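PDB 4NL9: ankyrin repeat and SAM domain-containing protein 3 from Homo sapiens, which may take part in vasopressin signalling in the kidney and forms homo-oligomers through its SAM domain, the part of the protein in this crystal. Local coordinates for residues S6-Q9 with A13-E16. The protein carries 1 engineered substitution. Residues are numbered along the deposited sequence; the frame is centred on the assembly and turned at random.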
ATOM      1  N   SER A   6      -8.171 -13.781 -15.096  1.00 30.82           N
ATOM      2  CA  SER A   6      -9.244 -14.079 -14.160  1.00 31.53           C
ATOM      3  C   SER A   6      -8.779 -13.708 -12.753  1.00 32.99           C
ATOM      4  O   SER A   6      -7.583 -13.515 -12.516  1.00 31.63           O
ATOM      5  CB  SER A   6      -9.658 -15.550 -14.242  1.00 32.13           C
ATOM      6  OG  SER A   6      -8.565 -16.414 -14.003  1.00 35.04           O
ATOM      7  N   GLY A   7      -9.721 -13.589 -11.827  1.00 34.12           N
ATOM      8  CA  GLY A   7      -9.381 -13.219 -10.467  1.00 32.58           C
ATOM      9  C   GLY A   7      -8.637 -14.330  -9.753  1.00 32.35           C
ATOM     10  O   GLY A   7      -8.529 -15.443 -10.266  1.00 32.88           O
ATOM     11  N   PRO A   8      -8.112 -14.027  -8.560  1.00 24.37           N
ATOM     12  CA  PRO A   8      -7.456 -15.041  -7.729  1.00 24.55           C
ATOM     13  C   PRO A   8      -8.447 -16.128  -7.320  1.00 24.85           C
ATOM     14  O   PRO A   8      -9.623 -15.839  -7.100  1.00 30.47           O
ATOM     15  CB  PRO A   8      -6.997 -14.245  -6.500  1.00 24.99           C
ATOM     16  CG  PRO A   8      -7.861 -13.026  -6.478  1.00 29.87           C
ATOM     17  CD  PRO A   8      -8.124 -12.701  -7.919  1.00 29.29           C
ATOM     18  N   GLN A   9      -7.970 -17.367  -7.225  1.00 23.66           N
ATOM     19  CA  GLN A   9      -8.821 -18.503  -6.892  1.00 29.27           C
ATOM     20  C   GLN A   9      -9.199 -18.517  -5.411  1.00 27.24           C
ATOM     21  O   GLN A   9     -10.284 -18.963  -5.040  1.00 29.85           O
ATOM     22  CB  GLN A   9      -8.124 -19.817  -7.256  1.00 35.76           C
ATOM     23  CG  GLN A   9      -7.226 -19.734  -8.484  1.00 44.36           C
ATOM     24  CD  GLN A   9      -5.819 -19.243  -8.159  1.00 46.23           C
ATOM     25  OE1 GLN A   9      -5.422 -18.143  -8.554  1.00 34.45           O
ATOM     26  NE2 GLN A   9      -5.059 -20.063  -7.437  1.00 51.63           N
ATOM     27  N   ALA A  13      -3.954 -16.870  -3.001  1.00 17.89           N
ATOM     28  CA  ALA A  13      -3.597 -16.431  -4.346  1.00 16.84           C
ATOM     29  C   ALA A  13      -3.586 -14.909  -4.471  1.00 19.74           C
ATOM     30  O   ALA A  13      -2.680 -14.331  -5.070  1.00 21.86           O
ATOM     31  CB  ALA A  13      -4.529 -17.059  -5.383  1.00 19.47           C
ATOM     32  N   LEU A  14      -4.589 -14.257  -3.892  1.00 18.26           N
ATOM     33  CA  LEU A  14      -4.647 -12.806  -3.922  1.00 17.93           C
ATOM     34  C   LEU A  14      -3.454 -12.212  -3.181  1.00 16.11           C
ATOM     35  O   LEU A  14      -2.769 -11.346  -3.706  1.00 18.16           O
ATOM     36  CB  LEU A  14      -5.975 -12.293  -3.335  1.00 16.93           C
ATOM     37  CG  LEU A  14      -6.249 -10.785  -3.419  1.00 17.13           C
ATOM     38  CD1 LEU A  14      -7.746 -10.501  -3.442  1.00 16.48           C
ATOM     39  CD2 LEU A  14      -5.617 -10.035  -2.239  1.00 17.46           C
ATOM     40  N   LEU A  15      -3.226 -12.667  -1.950  1.00 14.66           N
ATOM     41  CA  LEU A  15      -2.138 -12.137  -1.133  1.00 17.21           C
ATOM     42  C   LEU A  15      -0.774 -12.371  -1.789  1.00 18.41           C
ATOM     43  O   LEU A  15       0.114 -11.520  -1.698  1.00 19.30           O
ATOM     44  CB  LEU A  15      -2.187 -12.746   0.277  1.00 17.82           C
ATOM     45  CG  LEU A  15      -3.426 -12.360   1.094  1.00 15.38           C
ATOM     46  CD1 LEU A  15      -3.392 -12.976   2.482  1.00 15.76           C
ATOM     47  CD2 LEU A  15      -3.577 -10.848   1.188  1.00 18.96           C
ATOM     48  N   GLU A  16      -0.617 -13.508  -2.455  1.00 16.93           N
ATOM     49  CA  GLU A  16       0.632 -13.800  -3.152  1.00 20.69           C
ATOM     50  C   GLU A  16       0.881 -12.757  -4.237  1.00 22.55           C
ATOM     51  O   GLU A  16       2.002 -12.260  -4.399  1.00 22.69           O
ATOM     52  CB  GLU A  16       0.611 -15.199  -3.767  1.00 21.90           C
ATOM     53  CG  GLU A  16       1.870 -15.533  -4.552  1.00 25.54           C
ATOM     54  CD  GLU A  16       1.894 -16.964  -5.045  1.00 41.53           C
ATOM     55  OE1 GLU A  16       0.809 -17.570  -5.187  1.00 46.90           O
ATOM     56  OE2 GLU A  16       3.005 -17.485  -5.287  1.00 49.92           O
TER
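The backbone N of Ala13 donates a hydrogen bond to OD1 of Asp10, the residue just ahead of helix 11-17, while the methyl of Ala13 faces back to Pro8 and Gln9. Segments 6-9 and 13-16 meet by van der Waals packing. Pro8 does most of it: its CB sits 3.9 Å from Ala13 CB and 3.5 Å from Leu14 N, against the backbone of the helix. One atom further round the ring, CG meets Leu14 CB at 3.7 Å, and the ring and the leucine chain extend alongside each other in a common direction. Leu14 has CG anti to its backbone N (chi1 -174°), which sends CG along the proline ring; Leu14 CD1 lies 4.0 Å from Pro8 CG. Gln9 meets the methyl of Ala13 from a direction roughly at right angles to Pro8. Its chain bends at chi2 (85°), and Ala13 CB sits obliquely above the amide plane, out beyond the end that carries OE1 and NE2, 3.5 Å from OE1 and 3.7 Å from NE2. Beyond the contact, Pro8 also touches Trp66 near the modelled C-terminus, and the buried Leu14 continues inward to Leu34, Phe37 and Leu38. The lead-in chain thus folds back over the start of helix 11-17, the first helix of the all-helical SAM domain, whose five-helix bundle packs around side chains such as Leu14.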